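Local coordinates for probable csgAB operon transcriptional regulatory protein (Salmonella typhimurium, PDB 5XP0) that acts as the master regulator of curli fimbriae expression, is needed for transcription of the csgAB operon and promotes biofilm formation, at residues 73-78 with 106-111; 34-39 with 119-124. One frame throughout, in Å; residues are numbered along the deposited sequence.

Contact 1 (73-78 with 106-111); sequences KLIHYW and ENWPHI
Trp108 lays the far end of its indole against Ile75 and Trp78, which sit one turn apart on helix 72-83. The two sides meet by apolar contact alone. The benzo carbon CZ2 of Trp108 lies 3.8 Å from CG2 of Ile75. Ile75 CG1 also comes within 4.0 Å of Trp108 CZ2, so both branches of the isoleucine touch the same ring corner. The two side chains cross at about a right angle, and Ile75 CG2 reaches the indole obliquely. Further round the ring, Trp108 CZ3 rests 4.2 Å from CB of Trp78. That tryptophan therefore offers the base of its side chain, while its indole runs off from Trp108. One face of this indole is covered by its helix neighbour Tyr77, whose CE2 stands 3.7 Å above the ring centre. The side chain of Trp108 leaves with CG opposite the carbonyl carbon (chi1 -83°), and this carries the six-membered ring toward the helix. Each indole N-H is bonded outside the contact: Trp78 NE1 to Ile50 O, and Trp108 NE1 to Tyr100 OH. These bonds help fix how the two rings are turned. From Trp108 to Ile111 the backbone makes a type II beta turn that leads from helix 102-107 into strand 111-114. Trp108 thus lies between this turn, helix 72-83 and the sheet, touching Met65 of strand 61-66 and Thr91 and Leu93 of strand 90-94.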
loop_
_atom_site.group_PDB
_atom_site.type_symbol
_atom_site.label_atom_id
_atom_site.label_comp_id
_atom_site.label_asym_id
_atom_site.label_seq_id
_atom_site.Cartn_x
_atom_site.Cartn_y
_atom_site.Cartn_z
ATOM N N LYS B 73 11.720 8.782 14.522
ATOM C CA LYS B 73 12.947 7.995 14.456
ATOM C C LYS B 73 13.290 7.654 13.008
ATOM O O LYS B 73 14.421 7.855 12.556
ATOM C CB LYS B 73 12.764 6.722 15.282
ATOM C CG LYS B 73 12.758 6.964 16.782
ATOM C CD LYS B 73 12.338 5.716 17.561
ATOM C CE LYS B 73 12.220 5.994 19.055
ATOM N NZ LYS B 73 13.523 6.313 19.692
ATOM N N LEU B 74 12.298 7.198 12.252
ATOM C CA LEU B 74 12.536 6.754 10.883
ATOM C C LEU B 74 12.818 7.945 9.971
ATOM O O LEU B 74 13.607 7.843 9.020
ATOM C CB LEU B 74 11.330 5.946 10.390
ATOM C CG LEU B 74 11.209 4.505 10.922
ATOM C CD1 LEU B 74 9.967 3.851 10.376
ATOM C CD2 LEU B 74 12.425 3.634 10.603
ATOM N N ILE B 75 12.166 9.076 10.226
ATOM C CA ILE B 75 12.479 10.292 9.479
ATOM C C ILE B 75 13.939 10.640 9.692
ATOM O O ILE B 75 14.703 10.832 8.741
ATOM C CB ILE B 75 11.524 11.428 9.905
ATOM C CG1 ILE B 75 10.100 11.168 9.341
ATOM C CG2 ILE B 75 12.069 12.791 9.501
ATOM C CD1 ILE B 75 9.028 12.099 9.889
ATOM N N HIS B 76 14.367 10.676 10.954
ATOM C CA HIS B 76 15.765 10.959 11.223
ATOM C C HIS B 76 16.675 9.924 10.570
ATOM O O HIS B 76 17.743 10.262 10.043
ATOM C CB HIS B 76 16.017 11.000 12.728
ATOM C CG HIS B 76 17.436 11.308 13.075
ATOM N ND1 HIS B 76 18.263 10.394 13.691
ATOM C CD2 HIS B 76 18.190 12.411 12.852
ATOM C CE1 HIS B 76 19.458 10.929 13.854
ATOM N NE2 HIS B 76 19.440 12.153 13.355
ATOM N N TYR B 77 16.319 8.651 10.679
ATOM C CA TYR B 77 17.160 7.631 10.075
ATOM C C TYR B 77 17.239 7.827 8.564
ATOM O O TYR B 77 18.333 7.902 7.999
ATOM C CB TYR B 77 16.646 6.232 10.393
ATOM C CG TYR B 77 17.435 5.226 9.622
ATOM C CD1 TYR B 77 18.664 4.788 10.083
ATOM C CD2 TYR B 77 16.981 4.751 8.412
ATOM C CE1 TYR B 77 19.405 3.884 9.380
ATOM C CE2 TYR B 77 17.707 3.865 7.698
ATOM C CZ TYR B 77 18.931 3.430 8.190
ATOM O OH TYR B 77 19.663 2.530 7.487
ATOM N N TRP B 78 16.087 7.979 7.896
ATOM C CA TRP B 78 16.139 8.114 6.447
ATOM C C TRP B 78 16.727 9.449 6.025
ATOM O O TRP B 78 17.418 9.490 5.005
ATOM C CB TRP B 78 14.759 7.879 5.827
ATOM C CG TRP B 78 14.484 6.439 5.874
ATOM C CD1 TRP B 78 13.587 5.781 6.662
ATOM C CD2 TRP B 78 15.192 5.436 5.135
ATOM N NE1 TRP B 78 13.693 4.412 6.460
ATOM C CE2 TRP B 78 14.668 4.187 5.516
ATOM C CE3 TRP B 78 16.224 5.480 4.189
ATOM C CZ2 TRP B 78 15.122 3.000 4.965
ATOM C CZ3 TRP B 78 16.673 4.302 3.650
ATOM C CH2 TRP B 78 16.130 3.074 4.048
ATOM N N GLU B 106 11.710 21.077 4.092
ATOM C CA GLU B 106 13.004 21.611 3.675
ATOM C C GLU B 106 14.161 20.829 4.258
ATOM O O GLU B 106 15.223 20.749 3.631
ATOM C CB GLU B 106 13.142 23.079 4.091
ATOM C CG GLU B 106 14.377 23.811 3.559
ATOM C CD GLU B 106 15.625 23.636 4.436
ATOM O OE1 GLU B 106 15.507 23.354 5.656
ATOM O OE2 GLU B 106 16.736 23.832 3.909
ATOM N N ASN B 107 13.997 20.284 5.464
ATOM C CA ASN B 107 15.104 19.556 6.079
ATOM C C ASN B 107 15.355 18.199 5.443
ATOM O O ASN B 107 16.376 17.580 5.737
ATOM C CB ASN B 107 14.844 19.379 7.571
ATOM C CG ASN B 107 15.784 20.198 8.399
ATOM O OD1 ASN B 107 16.871 19.744 8.748
ATOM N ND2 ASN B 107 15.397 21.432 8.684
ATOM N N TRP B 108 14.474 17.716 4.589
ATOM C CA TRP B 108 14.764 16.476 3.869
ATOM C C TRP B 108 15.882 16.712 2.857
ATOM O O TRP B 108 15.793 17.637 2.054
ATOM C CB TRP B 108 13.507 15.983 3.156
ATOM C CG TRP B 108 12.632 15.222 4.083
ATOM C CD1 TRP B 108 11.638 15.719 4.883
ATOM C CD2 TRP B 108 12.683 13.818 4.332
ATOM N NE1 TRP B 108 11.056 14.698 5.604
ATOM C CE2 TRP B 108 11.684 13.523 5.289
ATOM C CE3 TRP B 108 13.465 12.781 3.838
ATOM C CZ2 TRP B 108 11.464 12.242 5.757
ATOM C CZ3 TRP B 108 13.254 11.513 4.321
ATOM C CH2 TRP B 108 12.249 11.250 5.256
ATOM N N PRO B 109 16.909 15.872 2.807
ATOM C CA PRO B 109 17.934 16.069 1.778
ATOM C C PRO B 109 17.379 15.709 0.414
ATOM O O PRO B 109 16.488 14.870 0.290
ATOM C CB PRO B 109 19.064 15.128 2.205
ATOM C CG PRO B 109 18.364 14.030 2.940
ATOM C CD PRO B 109 17.197 14.711 3.658
ATOM N N HIS B 110 17.900 16.379 -0.618
ATOM C CA HIS B 110 17.508 16.109 -2.020
ATOM C C HIS B 110 15.996 16.191 -2.249
ATOM O O HIS B 110 15.423 15.474 -3.073
ATOM C CB HIS B 110 18.033 14.751 -2.478
ATOM C CG HIS B 110 19.472 14.539 -2.146
ATOM N ND1 HIS B 110 19.897 13.595 -1.237
ATOM C CD2 HIS B 110 20.580 15.192 -2.560
ATOM C CE1 HIS B 110 21.209 13.654 -1.127
ATOM N NE2 HIS B 110 21.647 14.625 -1.909
ATOM N N ILE B 111 15.329 17.100 -1.567
ATOM C CA ILE B 111 13.873 17.069 -1.619
ATOM C C ILE B 111 13.416 17.637 -2.964
ATOM O O ILE B 111 13.834 18.726 -3.381
ATOM C CB ILE B 111 13.269 17.807 -0.417
ATOM C CG1 ILE B 111 11.737 17.717 -0.450
ATOM C CG2 ILE B 111 13.782 19.239 -0.341
ATOM C CD1 ILE B 111 11.210 16.343 -0.098
#

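Contact 2 (34-39 with 119-124)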
loop_
_atom_site.group_PDB
_atom_site.type_symbol
_atom_site.label_atom_id
_atom_site.label_comp_id
_atom_site.label_asym_id
_atom_site.label_seq_id
_atom_site.Cartn_x
_atom_site.Cartn_y
_atom_site.Cartn_z
ATOM N N LEU B 34 3.619 0.244 -6.930
ATOM C CA LEU B 34 4.896 0.262 -7.644
ATOM C C LEU B 34 4.741 -0.230 -9.090
ATOM O O LEU B 34 5.313 0.329 -10.031
ATOM C CB LEU B 34 5.894 -0.578 -6.888
ATOM C CG LEU B 34 7.271 -0.593 -7.568
ATOM C CD1 LEU B 34 7.939 0.773 -7.564
ATOM C CD2 LEU B 34 8.116 -1.636 -6.896
ATOM N N GLN B 35 4.029 -1.319 -9.284
ATOM C CA GLN B 35 3.872 -1.817 -10.647
ATOM C C GLN B 35 3.163 -0.796 -11.521
ATOM O O GLN B 35 3.484 -0.640 -12.710
ATOM C CB GLN B 35 3.110 -3.138 -10.648
ATOM C CG GLN B 35 3.931 -4.325 -10.160
ATOM C CD GLN B 35 3.334 -5.658 -10.586
ATOM O OE1 GLN B 35 2.645 -5.751 -11.605
ATOM N NE2 GLN B 35 3.592 -6.696 -9.800
ATOM N N HIS B 36 2.163 -0.124 -10.963
ATOM C CA HIS B 36 1.436 0.882 -11.724
ATOM C C HIS B 36 2.355 2.030 -12.111
ATOM O O HIS B 36 2.332 2.500 -13.245
ATOM C CB HIS B 36 0.256 1.389 -10.911
ATOM C CG HIS B 36 -0.554 2.399 -11.643
ATOM N ND1 HIS B 36 -0.674 3.701 -11.224
ATOM C CD2 HIS B 36 -1.263 2.302 -12.787
ATOM C CE1 HIS B 36 -1.442 4.361 -12.069
ATOM N NE2 HIS B 36 -1.819 3.532 -13.023
ATOM N N LEU B 37 3.208 2.467 -11.197
ATOM C CA LEU B 37 4.112 3.561 -11.534
ATOM C C LEU B 37 5.144 3.112 -12.556
ATOM O O LEU B 37 5.439 3.836 -13.509
ATOM C CB LEU B 37 4.781 4.100 -10.254
ATOM C CG LEU B 37 3.853 4.702 -9.205
ATOM C CD1 LEU B 37 4.632 5.244 -8.029
ATOM C CD2 LEU B 37 3.033 5.850 -9.806
ATOM N N LYS B 38 5.679 1.904 -12.399
ATOM C CA LYS B 38 6.672 1.415 -13.343
ATOM C C LYS B 38 6.087 1.351 -14.732
ATOM O O LYS B 38 6.730 1.765 -15.705
ATOM C CB LYS B 38 7.198 0.035 -12.917
ATOM C CG LYS B 38 8.180 0.103 -11.767
ATOM C CD LYS B 38 8.465 -1.275 -11.222
ATOM C CE LYS B 38 9.143 -2.152 -12.235
ATOM N NZ LYS B 38 9.387 -3.507 -11.669
ATOM N N GLN B 39 4.867 0.817 -14.849
ATOM C CA GLN B 39 4.263 0.669 -16.167
ATOM C C GLN B 39 3.847 2.011 -16.740
ATOM O O GLN B 39 4.010 2.251 -17.935
ATOM C CB GLN B 39 3.048 -0.252 -16.097
ATOM C CG GLN B 39 3.388 -1.705 -15.935
ATOM C CD GLN B 39 2.180 -2.527 -15.543
ATOM O OE1 GLN B 39 1.050 -2.030 -15.545
ATOM N NE2 GLN B 39 2.405 -3.789 -15.213
ATOM N N GLU B 119 -5.845 9.411 -2.991
ATOM C CA GLU B 119 -6.863 8.871 -3.886
ATOM C C GLU B 119 -6.608 9.098 -5.372
ATOM O O GLU B 119 -7.316 8.493 -6.190
ATOM C CB GLU B 119 -8.227 9.480 -3.545
ATOM C CG GLU B 119 -8.646 9.314 -2.093
ATOM C CD GLU B 119 -9.920 10.079 -1.766
ATOM O OE1 GLU B 119 -10.252 11.033 -2.503
ATOM O OE2 GLU B 119 -10.585 9.728 -0.768
ATOM N N ASP B 120 -5.654 9.941 -5.757
ATOM C CA ASP B 120 -5.545 10.357 -7.155
ATOM C C ASP B 120 -4.209 9.853 -7.713
ATOM O O ASP B 120 -3.197 10.569 -7.768
ATOM C CB ASP B 120 -5.683 11.851 -7.259
ATOM C CG ASP B 120 -6.121 12.302 -8.650
ATOM O OD1 ASP B 120 -6.579 13.467 -8.786
ATOM O OD2 ASP B 120 -6.015 11.495 -9.604
ATOM N N GLN B 121 -4.220 8.602 -8.162
ATOM C CA GLN B 121 -3.016 8.006 -8.734
ATOM C C GLN B 121 -2.530 8.823 -9.917
ATOM O O GLN B 121 -1.319 8.969 -10.133
ATOM C CB GLN B 121 -3.298 6.592 -9.233
ATOM C CG GLN B 121 -3.748 5.580 -8.228
ATOM C CD GLN B 121 -3.974 4.239 -8.897
ATOM O OE1 GLN B 121 -3.087 3.391 -8.938
ATOM N NE2 GLN B 121 -5.159 4.058 -9.454
ATOM N N GLU B 122 -3.471 9.339 -10.702
ATOM C CA GLU B 122 -3.126 10.040 -11.937
ATOM C C GLU B 122 -2.362 11.321 -11.629
ATOM O O GLU B 122 -1.380 11.654 -12.304
ATOM C CB GLU B 122 -4.399 10.341 -12.721
ATOM C CG GLU B 122 -5.153 9.099 -13.211
ATOM C CD GLU B 122 -5.726 8.237 -12.081
ATOM O OE1 GLU B 122 -5.708 6.988 -12.211
ATOM O OE2 GLU B 122 -6.188 8.810 -11.067
ATOM N N HIS B 123 -2.819 12.052 -10.608
ATOM C CA HIS B 123 -2.090 13.160 -9.986
ATOM C C HIS B 123 -0.622 12.776 -9.755
ATOM O O HIS B 123 0.315 13.526 -10.076
ATOM C CB HIS B 123 -2.799 13.458 -8.646
ATOM C CG HIS B 123 -2.864 14.897 -8.230
ATOM N ND1 HIS B 123 -2.008 15.448 -7.302
ATOM C CD2 HIS B 123 -3.771 15.863 -8.517
ATOM C CE1 HIS B 123 -2.345 16.708 -7.084
ATOM N NE2 HIS B 123 -3.407 16.987 -7.814
ATOM N N VAL B 124 -0.405 11.605 -9.154
ATOM C CA VAL B 124 0.947 11.233 -8.770
ATOM C C VAL B 124 1.773 10.832 -9.991
ATOM O O VAL B 124 2.940 11.234 -10.109
ATOM C CB VAL B 124 0.897 10.154 -7.681
ATOM C CG1 VAL B 124 2.271 9.641 -7.335
ATOM C CG2 VAL B 124 0.255 10.777 -6.440
#
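His36 on helix 28-41 faces Gln121 in the first turn of helix 121-132, with the CA atoms of His36 and Gln121 8.9 Å apart. Both side chains set out toward the opposite segment. The imidazole swings out with CG anti to the backbone N (chi1 -179°). Gln121 is extended beyond CG and brings its amide oxygen over one face of the ring. OE1 of Gln121 lies 3.3 Å from ND1 of His36, but the angle is too poor for a hydrogen bond. The same Gln121 OE1 is 3.7 Å from CE1 of His36. The ring and amide planes are inclined by 34°, neither stacked flat nor perpendicular. Behind the amide, CB of Gln121 also approaches CE1 of His36, at 4.1 Å. Glu122 lies farther off, its OE1 5.3 Å from NE2 of His36; its carboxylate might favour a protonated ring, though the protonation of His36 is not established. Deeper in, CD2 of Leu37 and CG1 of Val124 come within 4.6 Å, a looser apolar approach. Leu37 also packs on Val125 and Leu128 of helix 121-132 and on Leu20 of strand 19-24. Asp120 is the N-cap of helix 121-132, where its OD2 accepts a weak but nearly straight bond from His123 N. The second subunit reaches this region as well: its Ala32 packs on Gln121 and its Leu28 on Val124. The arrangement joins the first and last helices of the receiver-domain core, which in the CheY-like fold lie side by side on one face of the parallel sheet.

The chain is the regulatory, receiver-type domain of the longer protein. The two contacts lie on opposite sides of the chain's centre. Their centres are 23 Å apart, and their nearest atoms about 13 Å, so they do not touch. Contact 1 joins residues that fall, along the chain, between the two segments of contact 2. Each contact lies in one of the two helical layers of this domain: helices 28-41 and 121-132 on one face of the five-stranded parallel sheet, and helix 72-83 on the other. Their surroundings differ. The second subunit packs on residues of contact 2, but no other chain of the assembly touches contact 1. Neither contact includes a ligand.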